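Side-chain contacts in 1-deoxy-D-xylulose 5-phosphate reductoisomerase (Zymomonas mobilis, PDB 1R0K), which catalyses the NADPH-dependent rearrangement and reduction of 1-deoxy-D-xylulose 5-phosphate to 2-C-methyl-D-erythritol 4-phosphate in isoprenoid biosynthesis: residues Val33-Ala38 and Ala90-Asp95; Arg5-Leu10 and Asp22-Asn27. All blocks are in the same frame, centred on the assembly; numbering follows the deposited sequence.

Contact 1: residues Val33-Ala38 and Ala90-Asp95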
loop_
_atom_site.group_PDB
_atom_site.type_symbol
_atom_site.label_atom_id
_atom_site.label_comp_id
_atom_site.label_asym_id
_atom_site.label_seq_id
_atom_site.Cartn_x
_atom_site.Cartn_y
_atom_site.Cartn_z
ATOM N N VAL B 33 29.422 6.261 -11.259
ATOM C CA VAL B 33 29.412 7.531 -10.556
ATOM C C VAL B 33 30.065 8.661 -11.337
ATOM O O VAL B 33 31.231 8.574 -11.718
ATOM C CB VAL B 33 30.115 7.408 -9.200
ATOM C CG1 VAL B 33 30.107 8.746 -8.483
ATOM C CG2 VAL B 33 29.419 6.354 -8.357
ATOM N N ILE B 34 29.303 9.723 -11.572
ATOM C CA ILE B 34 29.816 10.882 -12.280
ATOM C C ILE B 34 30.416 11.838 -11.256
ATOM O O ILE B 34 31.633 11.921 -11.109
ATOM C CB ILE B 34 28.697 11.610 -13.063
ATOM C CG1 ILE B 34 28.063 10.657 -14.080
ATOM C CG2 ILE B 34 29.269 12.827 -13.786
ATOM C CD1 ILE B 34 29.035 10.109 -15.104
ATOM N N ALA B 35 29.564 12.552 -10.531
ATOM C CA ALA B 35 30.056 13.487 -9.533
ATOM C C ALA B 35 29.539 13.206 -8.134
ATOM O O ALA B 35 28.439 12.687 -7.949
ATOM C CB ALA B 35 29.698 14.909 -9.931
ATOM N N LEU B 36 30.364 13.538 -7.149
ATOM C CA LEU B 36 30.001 13.405 -5.749
ATOM C C LEU B 36 30.359 14.754 -5.154
ATOM O O LEU B 36 31.377 15.337 -5.519
ATOM C CB LEU B 36 30.819 12.313 -5.056
ATOM C CG LEU B 36 30.647 10.860 -5.499
ATOM C CD1 LEU B 36 31.454 9.974 -4.555
ATOM C CD2 LEU B 36 29.169 10.458 -5.478
ATOM N N THR B 37 29.526 15.268 -4.260
ATOM C CA THR B 37 29.833 16.551 -3.649
ATOM C C THR B 37 29.638 16.459 -2.150
ATOM O O THR B 37 28.909 15.599 -1.661
ATOM C CB THR B 37 28.920 17.675 -4.170
ATOM O OG1 THR B 37 27.648 17.606 -3.511
ATOM C CG2 THR B 37 28.726 17.549 -5.672
ATOM N N ALA B 38 30.309 17.345 -1.427
ATOM C CA ALA B 38 30.195 17.397 0.021
ATOM C C ALA B 38 30.270 18.866 0.412
ATOM O O ALA B 38 30.483 19.727 -0.441
ATOM C CB ALA B 38 31.323 16.607 0.675
ATOM N N ALA B 90 26.223 19.175 -11.016
ATOM C CA ALA B 90 24.832 18.783 -11.215
ATOM C C ALA B 90 24.435 18.794 -12.688
ATOM O O ALA B 90 23.417 18.215 -13.071
ATOM C CB ALA B 90 23.911 19.714 -10.421
ATOM N N MET B 91 25.243 19.454 -13.509
ATOM C CA MET B 91 24.967 19.551 -14.934
ATOM C C MET B 91 25.846 18.621 -15.763
ATOM O O MET B 91 25.827 18.683 -16.987
ATOM C CB MET B 91 25.174 20.997 -15.400
ATOM C CG MET B 91 24.191 21.988 -14.800
ATOM S SD MET B 91 24.579 23.695 -15.246
ATOM C CE MET B 91 23.973 23.753 -16.927
ATOM N N MET B 92 26.611 17.754 -15.101
ATOM C CA MET B 92 27.488 16.842 -15.824
ATOM C C MET B 92 26.754 15.763 -16.623
ATOM O O MET B 92 27.372 15.029 -17.392
ATOM C CB MET B 92 28.508 16.220 -14.866
ATOM C CG MET B 92 29.553 17.225 -14.384
ATOM S SD MET B 92 30.827 16.506 -13.338
ATOM C CE MET B 92 31.868 15.696 -14.590
ATOM N N GLY B 93 25.439 15.662 -16.442
ATOM C CA GLY B 93 24.664 14.705 -17.216
ATOM C C GLY B 93 24.229 13.370 -16.631
ATOM O O GLY B 93 23.747 12.512 -17.372
ATOM N N ALA B 94 24.372 13.183 -15.325
ATOM C CA ALA B 94 23.973 11.922 -14.702
ATOM C C ALA B 94 22.510 11.598 -14.984
ATOM O O ALA B 94 21.649 12.473 -14.901
ATOM C CB ALA B 94 24.200 11.993 -13.209
ATOM N N ASP B 95 22.224 10.341 -15.314
ATOM C CA ASP B 95 20.844 9.959 -15.583
ATOM C C ASP B 95 20.060 9.972 -14.276
ATOM O O ASP B 95 18.857 10.225 -14.263
ATOM C CB ASP B 95 20.770 8.563 -16.206
ATOM C CG ASP B 95 19.356 8.195 -16.638
ATOM O OD1 ASP B 95 18.831 8.844 -17.575
ATOM O OD2 ASP B 95 18.764 7.267 -16.041
#
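No flat group takes part where Ile34 and Ala35 meet Met92 and Ala94, so the contact has neither stacked faces nor ring edges and rests on aliphatic branches and a thioether. Ile34 supplies both of its branches. With chi1 at -59°, CG2 stands anti to the backbone N and is directed at Met92, whose side chain bends around this methyl group: Ile34 CG2 lies 3.6 Å from Met92 CB and 4.0 Å from Met92 CE. A bend at chi3 (78°) brings the Met92 terminal methyl back to CG2 instead of letting the chain run on straight. The sulfur serves a second neighbour, Met92 SD lying 3.9 Å from Ala35 CB. The other branch of the isoleucine packs more loosely, Ile34 CG1 to Ala94 CB being 4.2 Å.

Two consecutive strand residues can face the same loop because the backbone of Ile34 departs from regular strand geometry, with psi at -76°. Thr8 OG1 accepts a hydrogen bond from the backbone N of Ala35 at this irregularity, and Ala94 also touches Thr8. The segment 90-95 leads from helix 83-90 to strand 96-99, passing over strand 31-38 on its way from the edge of the sheet to the far side of strand 5-10. Such a long return past the first strand is characteristic of the Rossmann-type dinucleotide-binding fold.

Contact 2: residues Arg5-Leu10 and Asp22-Asn27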
loop_
_atom_site.group_PDB
_atom_site.type_symbol
_atom_site.label_atom_id
_atom_site.label_comp_id
_atom_site.label_asym_id
_atom_site.label_seq_id
_atom_site.Cartn_x
_atom_site.Cartn_y
_atom_site.Cartn_z
ATOM N N ARG B 5 24.303 2.752 -15.656
ATOM C CA ARG B 5 23.499 3.956 -15.514
ATOM C C ARG B 5 24.345 4.956 -14.731
ATOM O O ARG B 5 24.905 4.615 -13.687
ATOM C CB ARG B 5 22.216 3.640 -14.748
ATOM C CG ARG B 5 21.238 4.797 -14.686
ATOM C CD ARG B 5 20.056 4.471 -13.787
ATOM N NE ARG B 5 19.017 5.489 -13.879
ATOM C CZ ARG B 5 17.961 5.555 -13.077
ATOM N NH1 ARG B 5 17.801 4.659 -12.113
ATOM N NH2 ARG B 5 17.063 6.515 -13.246
ATOM N N THR B 6 24.443 6.183 -15.232
ATOM C CA THR B 6 25.243 7.211 -14.576
ATOM C C THR B 6 24.519 7.872 -13.402
ATOM O O THR B 6 23.339 8.219 -13.499
ATOM C CB THR B 6 25.676 8.300 -15.580
ATOM O OG1 THR B 6 24.519 8.859 -16.221
ATOM C CG2 THR B 6 26.590 7.701 -16.641
ATOM N N VAL B 7 25.238 8.050 -12.299
ATOM C CA VAL B 7 24.662 8.652 -11.106
ATOM C C VAL B 7 25.530 9.733 -10.472
ATOM O O VAL B 7 26.764 9.661 -10.485
ATOM C CB VAL B 7 24.380 7.587 -10.027
ATOM C CG1 VAL B 7 23.435 6.534 -10.566
ATOM C CG2 VAL B 7 25.685 6.944 -9.572
ATOM N N THR B 8 24.865 10.740 -9.920
ATOM C CA THR B 8 25.538 11.829 -9.235
ATOM C C THR B 8 24.866 12.010 -7.886
ATOM O O THR B 8 23.637 11.981 -7.784
ATOM C CB THR B 8 25.456 13.145 -10.032
ATOM O OG1 THR B 8 26.430 13.123 -11.082
ATOM C CG2 THR B 8 25.714 14.343 -9.131
ATOM N N VAL B 9 25.677 12.174 -6.851
ATOM C CA VAL B 9 25.149 12.364 -5.514
ATOM C C VAL B 9 25.572 13.727 -4.984
ATOM O O VAL B 9 26.751 13.967 -4.716
ATOM C CB VAL B 9 25.646 11.274 -4.553
ATOM C CG1 VAL B 9 24.978 11.438 -3.186
ATOM C CG2 VAL B 9 25.355 9.901 -5.134
ATOM N N LEU B 10 24.600 14.622 -4.863
ATOM C CA LEU B 10 24.846 15.960 -4.342
ATOM C C LEU B 10 24.631 15.852 -2.833
ATOM O O LEU B 10 23.511 15.637 -2.380
ATOM C CB LEU B 10 23.855 16.948 -4.963
ATOM C CG LEU B 10 23.806 16.934 -6.496
ATOM C CD1 LEU B 10 22.731 17.893 -6.970
ATOM C CD2 LEU B 10 25.178 17.327 -7.072
ATOM N N ASP B 22 25.945 3.459 -0.165
ATOM C CA ASP B 22 25.882 2.067 0.263
ATOM C C ASP B 22 25.230 1.244 -0.849
ATOM O O ASP B 22 25.769 0.225 -1.279
ATOM C CB ASP B 22 25.055 1.944 1.550
ATOM C CG ASP B 22 24.974 0.510 2.063
ATOM O OD1 ASP B 22 25.868 0.090 2.829
ATOM O OD2 ASP B 22 24.016 -0.202 1.693
ATOM N N LEU B 23 24.079 1.700 -1.332
ATOM C CA LEU B 23 23.369 0.977 -2.381
ATOM C C LEU B 23 24.094 1.011 -3.719
ATOM O O LEU B 23 24.102 0.023 -4.451
ATOM C CB LEU B 23 21.945 1.533 -2.545
ATOM C CG LEU B 23 21.055 1.437 -1.300
ATOM C CD1 LEU B 23 19.617 1.811 -1.665
ATOM C CD2 LEU B 23 21.100 0.021 -0.745
ATOM N N ILE B 24 24.703 2.150 -4.042
ATOM C CA ILE B 24 25.432 2.277 -5.302
ATOM C C ILE B 24 26.641 1.337 -5.335
ATOM O O ILE B 24 26.875 0.642 -6.322
ATOM C CB ILE B 24 25.930 3.730 -5.520
ATOM C CG1 ILE B 24 24.735 4.659 -5.745
ATOM C CG2 ILE B 24 26.885 3.784 -6.717
ATOM C CD1 ILE B 24 25.098 6.128 -5.822
ATOM N N GLU B 25 27.398 1.310 -4.247
ATOM C CA GLU B 25 28.586 0.472 -4.187
ATOM C C GLU B 25 28.333 -1.036 -4.175
ATOM O O GLU B 25 29.243 -1.821 -4.458
ATOM C CB GLU B 25 29.448 0.913 -3.009
ATOM C CG GLU B 25 30.116 2.255 -3.292
ATOM C CD GLU B 25 31.004 2.725 -2.168
ATOM O OE1 GLU B 25 30.514 3.460 -1.281
ATOM O OE2 GLU B 25 32.194 2.344 -2.174
ATOM N N ARG B 26 27.102 -1.437 -3.869
ATOM C CA ARG B 26 26.722 -2.850 -3.882
ATOM C C ARG B 26 26.302 -3.182 -5.311
ATOM O O ARG B 26 25.944 -4.318 -5.620
ATOM C CB ARG B 26 25.525 -3.104 -2.959
ATOM C CG ARG B 26 25.781 -2.831 -1.496
ATOM C CD ARG B 26 24.493 -2.903 -0.685
ATOM N NE ARG B 26 24.748 -2.606 0.720
ATOM C CZ ARG B 26 25.325 -3.448 1.567
ATOM N NH1 ARG B 26 25.699 -4.652 1.157
ATOM N NH2 ARG B 26 25.550 -3.077 2.819
ATOM N N ASN B 27 26.351 -2.179 -6.180
ATOM C CA ASN B 27 25.932 -2.356 -7.564
ATOM C C ASN B 27 26.763 -1.541 -8.547
ATOM O O ASN B 27 26.222 -0.920 -9.463
ATOM C CB ASN B 27 24.460 -1.962 -7.687
ATOM C CG ASN B 27 23.552 -2.839 -6.850
ATOM O OD1 ASN B 27 23.244 -3.967 -7.232
ATOM N ND2 ASN B 27 23.127 -2.331 -5.692
#
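On the helix whose Ile24 packs against Val7 and Val9, Asp22 OD2 is gripped by two arginines, Arg26 of the same segment and Arg267. Arg26 takes the carboxylate side-on: its NE lies 2.7 Å from Asp22 OD2 in an almost straight bond within the guanidinium plane, while OD2 is approached from above the carboxylate plane. The second bond, from Arg26 NH2 to the syn lone pair of Asp22 OD1, is longer at 3.2 Å and tilted from the guanidinium plane. One turn along, Asn27 ND2 donates to Leu23 O at 2.8 Å, in the carbonyl plane, and ties the Asn27 side chain back to the helix at Leu23.

The contact with the strand is buried and apolar, and on the helix side it is made by a single methyl. An extended chi2 (174°) carries Ile24 CD1 to the sheet, where it meets Val7 CG2 tip to tip at 3.9 Å. The Val9 side chain runs alongside that of Ile24 but points the other way, Val9 CG2 lying 3.8 Å from Ile24 CD1.

Strand 5-10 and helix 15-25 thereby pack as the first two elements of a beta-alpha-beta unit completed by strand 31-38, with helix 267-275 against Leu23 and Arg26.

The centres of contacts 1 and 2 are about 10 Å apart, on opposite faces of the parallel sheet of the N-terminal domain, which carries most of the predicted NADPH-binding residues. Helix 15-25 packs on one face, whereas segment 90-95 crosses the other. Along the chain contact 2 closes before contact 1 opens, and helix 15-25 is followed directly by strand 31-38. The neighbouring strands 5-10 and 31-38 join the two contacts, with a probable hydrogen bond from Ile34 N to Val7 O (2.8 Å). A salt bridge between Asp95 and Arg5 adds a second tie. Together they cover both faces at the first two strands in sequence, which are interior strands of the Rossmann-type fold.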